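Long-range contacts in VP4 CORE protein (Bluetongue virus, PDB 2JHP), which caps viral messenger RNA, combining several capping activities in one elongated inner-capsid protein, two of its sites holding S-adenosyl-homocysteine: residues V532-T536 with E621-K625; I616-R620 with L638-R642. All coordinates share one frame; numbering follows the deposited sequence.

Contact 1 of 2, residues V532-T536 with E621-K625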
loop_
_atom_site.group_PDB
_atom_site.type_symbol
_atom_site.label_atom_id
_atom_site.label_comp_id
_atom_site.label_asym_id
_atom_site.label_seq_id
_atom_site.Cartn_x
_atom_site.Cartn_y
_atom_site.Cartn_z
ATOM N N VAL A 532 12.517 -36.033 -11.278
ATOM C CA VAL A 532 13.678 -36.113 -12.181
ATOM C C VAL A 532 14.859 -35.265 -11.682
ATOM O O VAL A 532 15.980 -35.423 -12.182
ATOM C CB VAL A 532 13.343 -35.763 -13.660
ATOM C CG1 VAL A 532 12.292 -36.704 -14.216
ATOM C CG2 VAL A 532 12.911 -34.310 -13.800
ATOM N N ARG A 533 14.609 -34.392 -10.698
ATOM C CA ARG A 533 15.669 -33.574 -10.085
ATOM C C ARG A 533 16.100 -33.964 -8.669
ATOM O O ARG A 533 17.294 -34.055 -8.395
ATOM C CB ARG A 533 15.317 -32.089 -10.133
ATOM C CG ARG A 533 15.753 -31.447 -11.418
ATOM C CD ARG A 533 15.327 -30.012 -11.502
ATOM N NE ARG A 533 15.943 -29.388 -12.672
ATOM C CZ ARG A 533 15.444 -28.347 -13.322
ATOM N NH1 ARG A 533 14.299 -27.795 -12.933
ATOM N NH2 ARG A 533 16.084 -27.870 -14.380
ATOM N N ASN A 534 15.140 -34.164 -7.768
ATOM C CA ASN A 534 15.441 -34.546 -6.386
ATOM C C ASN A 534 14.427 -35.561 -5.837
ATOM O O ASN A 534 13.542 -35.212 -5.047
ATOM C CB ASN A 534 15.542 -33.302 -5.490
ATOM C CG ASN A 534 15.742 -33.645 -4.013
ATOM O OD1 ASN A 534 16.629 -34.425 -3.646
ATOM N ND2 ASN A 534 14.914 -33.052 -3.160
ATOM N N PRO A 535 14.555 -36.826 -6.262
ATOM C CA PRO A 535 13.611 -37.873 -5.896
ATOM C C PRO A 535 13.756 -38.294 -4.446
ATOM O O PRO A 535 14.797 -38.062 -3.832
ATOM C CB PRO A 535 14.017 -39.035 -6.806
ATOM C CG PRO A 535 15.462 -38.831 -7.046
ATOM C CD PRO A 535 15.631 -37.338 -7.129
ATOM N N THR A 536 12.706 -38.906 -3.914
ATOM C CA THR A 536 12.740 -39.485 -2.573
ATOM C C THR A 536 12.825 -40.997 -2.683
ATOM O O THR A 536 13.277 -41.509 -3.705
ATOM C CB THR A 536 11.523 -39.051 -1.696
ATOM O OG1 THR A 536 11.496 -39.834 -0.497
ATOM C CG2 THR A 536 10.191 -39.213 -2.443
ATOM N N GLU A 621 8.678 -37.441 5.588
ATOM C CA GLU A 621 9.468 -37.507 4.368
ATOM C C GLU A 621 10.020 -36.135 4.028
ATOM O O GLU A 621 11.130 -36.020 3.503
ATOM C CB GLU A 621 8.631 -38.046 3.205
ATOM C CG GLU A 621 9.462 -38.653 2.081
ATOM C CD GLU A 621 10.389 -39.754 2.570
ATOM O OE1 GLU A 621 9.891 -40.829 2.972
ATOM O OE2 GLU A 621 11.620 -39.536 2.559
ATOM N N TYR A 622 9.248 -35.101 4.345
ATOM C CA TYR A 622 9.654 -33.732 4.060
ATOM C C TYR A 622 10.815 -33.263 4.946
ATOM O O TYR A 622 11.821 -32.757 4.436
ATOM C CB TYR A 622 8.464 -32.775 4.167
ATOM C CG TYR A 622 8.848 -31.337 3.920
ATOM C CD1 TYR A 622 8.940 -30.831 2.619
ATOM C CD2 TYR A 622 9.135 -30.484 4.983
ATOM C CE1 TYR A 622 9.302 -29.507 2.383
ATOM C CE2 TYR A 622 9.496 -29.166 4.759
ATOM C CZ TYR A 622 9.575 -28.683 3.456
ATOM O OH TYR A 622 9.936 -27.379 3.241
ATOM N N LYS A 623 10.671 -33.437 6.264
ATOM C CA LYS A 623 11.713 -33.031 7.213
ATOM C C LYS A 623 12.959 -33.903 7.100
ATOM O O LYS A 623 14.066 -33.446 7.395
ATOM C CB LYS A 623 11.193 -33.017 8.660
ATOM C CG LYS A 623 11.218 -34.354 9.405
ATOM C CD LYS A 623 11.244 -34.130 10.909
ATOM C CE LYS A 623 11.274 -35.440 11.677
ATOM N NZ LYS A 623 11.259 -35.186 13.141
ATOM N N ARG A 624 12.769 -35.152 6.674
ATOM C CA ARG A 624 13.873 -36.083 6.460
ATOM C C ARG A 624 14.700 -35.644 5.255
ATOM O O ARG A 624 15.889 -35.955 5.166
ATOM C CB ARG A 624 13.348 -37.509 6.268
ATOM C CG ARG A 624 14.137 -38.579 7.024
ATOM C CD ARG A 624 15.005 -39.440 6.111
ATOM N NE ARG A 624 15.976 -38.664 5.340
ATOM C CZ ARG A 624 17.088 -39.161 4.802
ATOM N NH1 ARG A 624 17.401 -40.444 4.955
ATOM N NH2 ARG A 624 17.901 -38.367 4.117
ATOM N N LYS A 625 14.069 -34.918 4.334
ATOM C CA LYS A 625 14.775 -34.355 3.189
ATOM C C LYS A 625 15.431 -33.014 3.507
ATOM O O LYS A 625 16.332 -32.579 2.786
ATOM C CB LYS A 625 13.853 -34.227 1.978
ATOM C CG LYS A 625 13.940 -35.395 1.019
ATOM C CD LYS A 625 13.736 -34.920 -0.408
ATOM C CE LYS A 625 14.248 -35.938 -1.408
ATOM N NZ LYS A 625 15.740 -35.977 -1.465
#
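Lys625 and Asn534 reach for each other from opposite directions, joining helix 612-625 to the loop that leaves helix 523-533. From CB the lysine chain bends at chi2, and CD comes to lie beside the amide nitrogen ND2 of Asn534. Lys625 CE is flanked by ND2 of Asn534 and lies 3.3 Å from O of Pro535; CB of Thr536 is 4.1 Å from CE of Lys625. A second bend, at chi4 (-73°), turns NZ onto the amide oxygen. The bond from Lys625 NZ to Asn534 OD1 is 2.8 Å long, meets the C=O at 111° and comes in tilted 33° from the carbonyl plane; a weak one runs from the same NZ to O of Pro535. Lysine suits the place because a long aliphatic chain can reach from the helix to the loop while its ammonium gives one good bond and one weak one. Beside it, the Thr536 hydroxyl gives a weak bond, 3.1 Å from OG1 to OE2 of Glu621, whose chain curls at chi2 to bring the carboxylate across. Thr536 and Lys625 also touch Tyr556, so helix 551-561 lies against this join, among the helices near the C terminus. Neutral oxygens receive the lysine here, so the link is hydrogen-bonded and polar, with no salt bridge across it, as befits a partly solvent-exposed surface join.

Contact 2 of 2, residues I616-R620 with L638-R642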
loop_
_atom_site.group_PDB
_atom_site.type_symbol
_atom_site.label_atom_id
_atom_site.label_comp_id
_atom_site.label_asym_id
_atom_site.label_seq_id
_atom_site.Cartn_x
_atom_site.Cartn_y
_atom_site.Cartn_z
ATOM N N ILE A 616 1.022 -37.629 7.980
ATOM C CA ILE A 616 2.220 -37.655 8.828
ATOM C C ILE A 616 3.423 -38.272 8.102
ATOM O O ILE A 616 4.569 -37.853 8.330
ATOM C CB ILE A 616 1.987 -38.312 10.232
ATOM C CG1 ILE A 616 1.599 -39.789 10.130
ATOM C CG2 ILE A 616 0.949 -37.534 11.024
ATOM C CD1 ILE A 616 2.761 -40.761 10.285
ATOM N N ALA A 617 3.152 -39.249 7.228
ATOM C CA ALA A 617 4.174 -39.837 6.353
ATOM C C ALA A 617 4.775 -38.783 5.414
ATOM O O ALA A 617 5.994 -38.756 5.203
ATOM C CB ALA A 617 3.601 -41.011 5.551
ATOM N N ALA A 618 3.922 -37.915 4.868
ATOM C CA ALA A 618 4.382 -36.839 4.000
ATOM C C ALA A 618 5.318 -35.907 4.766
ATOM O O ALA A 618 6.420 -35.607 4.285
ATOM C CB ALA A 618 3.202 -36.063 3.407
ATOM N N LEU A 619 4.882 -35.476 5.955
ATOM C CA LEU A 619 5.646 -34.537 6.785
ATOM C C LEU A 619 7.005 -35.107 7.191
ATOM O O LEU A 619 8.016 -34.402 7.159
ATOM C CB LEU A 619 4.853 -34.113 8.035
ATOM C CG LEU A 619 3.995 -32.830 8.122
ATOM C CD1 LEU A 619 4.631 -31.621 7.422
ATOM C CD2 LEU A 619 2.571 -33.045 7.627
ATOM N N ARG A 620 7.018 -36.384 7.568
ATOM C CA ARG A 620 8.253 -37.078 7.938
ATOM C C ARG A 620 9.214 -37.118 6.765
ATOM O O ARG A 620 10.409 -36.857 6.923
ATOM C CB ARG A 620 7.967 -38.500 8.406
ATOM C CG ARG A 620 7.545 -38.612 9.850
ATOM C CD ARG A 620 7.689 -40.052 10.316
ATOM N NE ARG A 620 6.787 -40.350 11.424
ATOM C CZ ARG A 620 6.707 -41.523 12.046
ATOM N NH1 ARG A 620 7.485 -42.539 11.682
ATOM N NH2 ARG A 620 5.842 -41.676 13.041
ATOM N N LEU A 638 3.087 -32.447 13.084
ATOM C CA LEU A 638 3.179 -33.887 13.333
ATOM C C LEU A 638 2.520 -34.241 14.658
ATOM O O LEU A 638 1.637 -35.093 14.702
ATOM C CB LEU A 638 4.637 -34.357 13.330
ATOM C CG LEU A 638 5.308 -34.616 11.984
ATOM C CD1 LEU A 638 6.810 -34.713 12.170
ATOM C CD2 LEU A 638 4.767 -35.883 11.343
ATOM N N GLU A 639 2.942 -33.561 15.724
ATOM C CA GLU A 639 2.359 -33.719 17.058
ATOM C C GLU A 639 0.954 -33.102 17.178
ATOM O O GLU A 639 0.329 -33.165 18.246
ATOM C CB GLU A 639 3.297 -33.157 18.132
ATOM C CG GLU A 639 4.600 -33.933 18.291
ATOM C CD GLU A 639 5.326 -33.606 19.589
ATOM O OE1 GLU A 639 4.888 -34.078 20.667
ATOM O OE2 GLU A 639 6.345 -32.883 19.525
ATOM N N LEU A 640 0.468 -32.512 16.085
ATOM C CA LEU A 640 -0.918 -32.060 16.002
ATOM C C LEU A 640 -1.818 -33.097 15.330
ATOM O O LEU A 640 -2.950 -33.292 15.761
ATOM C CB LEU A 640 -1.026 -30.713 15.283
ATOM C CG LEU A 640 -2.425 -30.084 15.202
ATOM C CD1 LEU A 640 -2.357 -28.584 15.438
ATOM C CD2 LEU A 640 -3.118 -30.405 13.870
ATOM N N LEU A 641 -1.330 -33.745 14.275
ATOM C CA LEU A 641 -2.121 -34.758 13.577
ATOM C C LEU A 641 -2.297 -36.036 14.401
ATOM O O LEU A 641 -3.371 -36.639 14.392
ATOM C CB LEU A 641 -1.526 -35.085 12.203
ATOM C CG LEU A 641 -1.922 -34.292 10.945
ATOM C CD1 LEU A 641 -3.404 -33.924 10.949
ATOM C CD2 LEU A 641 -1.074 -33.051 10.765
ATOM N N ARG A 642 -1.243 -36.429 15.118
ATOM C CA ARG A 642 -1.276 -37.606 15.995
ATOM C C ARG A 642 -1.891 -37.305 17.368
ATOM O O ARG A 642 -1.531 -37.928 18.368
ATOM C CB ARG A 642 0.123 -38.236 16.139
ATOM C CG ARG A 642 1.222 -37.293 16.649
ATOM C CD ARG A 642 2.628 -37.883 16.470
ATOM N NE ARG A 642 2.986 -38.119 15.063
ATOM C CZ ARG A 642 4.080 -38.775 14.663
ATOM N NH1 ARG A 642 4.306 -38.940 13.364
ATOM N NH2 ARG A 642 4.950 -39.271 15.553
#
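Methyl CD2 of Leu638 fits between successive turns of helix 612-625, touching Leu619 CB at 3.8 Å and Ile616 CB at 3.9 Å. Leu638 CD2 also lies 3.6 Å from the carbonyl O of Ile616, and the aliphatic CG of Arg620 is also near it. Leucine suits this position because one branch can enter the groove between residues three and four apart. Ile616 and Leu638 cross at about a right angle, whereas Ile616 and Leu641 slide past each other in opposite directions, the isoleucine CG2 lying 3.7 Å from CB of Leu641. The beta branch of Ile616 divides the work: CG2, on the side of the backbone N, faces Leu641, while CG1, held between N and the carbonyl carbon (chi1 63°), carries CD1 to 3.9 Å from NH1 of Arg642.

The two segments belong to a helical hairpin, helix 612-625 followed by the short C-terminal helix 635-641, packed through apolar residues three apart, Ile616 and Leu619 on one helix, Leu638 and Leu641 on the other. Arg642 is the first residue beyond the second helix, and its chain bends at chi3 to bring the guanidinium back over the seam. There it meets Arg620, whose chain runs extended from CG to NE. NH2 of Arg620 and NH1 of Arg642 are 3.2 Å apart, two donors with no bond between them; the guanidinium planes are turned 53° to each other, and Arg642 NH1 stands at the edge of the Arg620 group. The two like charges would be expected to repel, though solvent at this exposed site probably screens them. Behind the apolar layer, Phe572 of helix 568-576 touches both Leu619 and Leu641, and Leu555 and Leu559 of helix 551-561 back Leu619.

Contacts 1 and 2 share helix 612-625, drawing on adjoining stretches of it, with centres 16 Å apart in a region remote from the centre of the chain. Contact 1 is a surface join, made between the 621-625 part of that helix and a loop and carried by hydrogen bonds from a lysine to neutral oxygens and a weak one from a threonine to a glutamate. Contact 2, one turn or so earlier, is partly buried: it fastens the same helix to helix 635-641 through leucine and isoleucine, with charge confined to the arginines on its exposed side. Helix 551-561 touches residues of both, so both contacts belong to one group of helices, polar in contact 1 and apolar in contact 2.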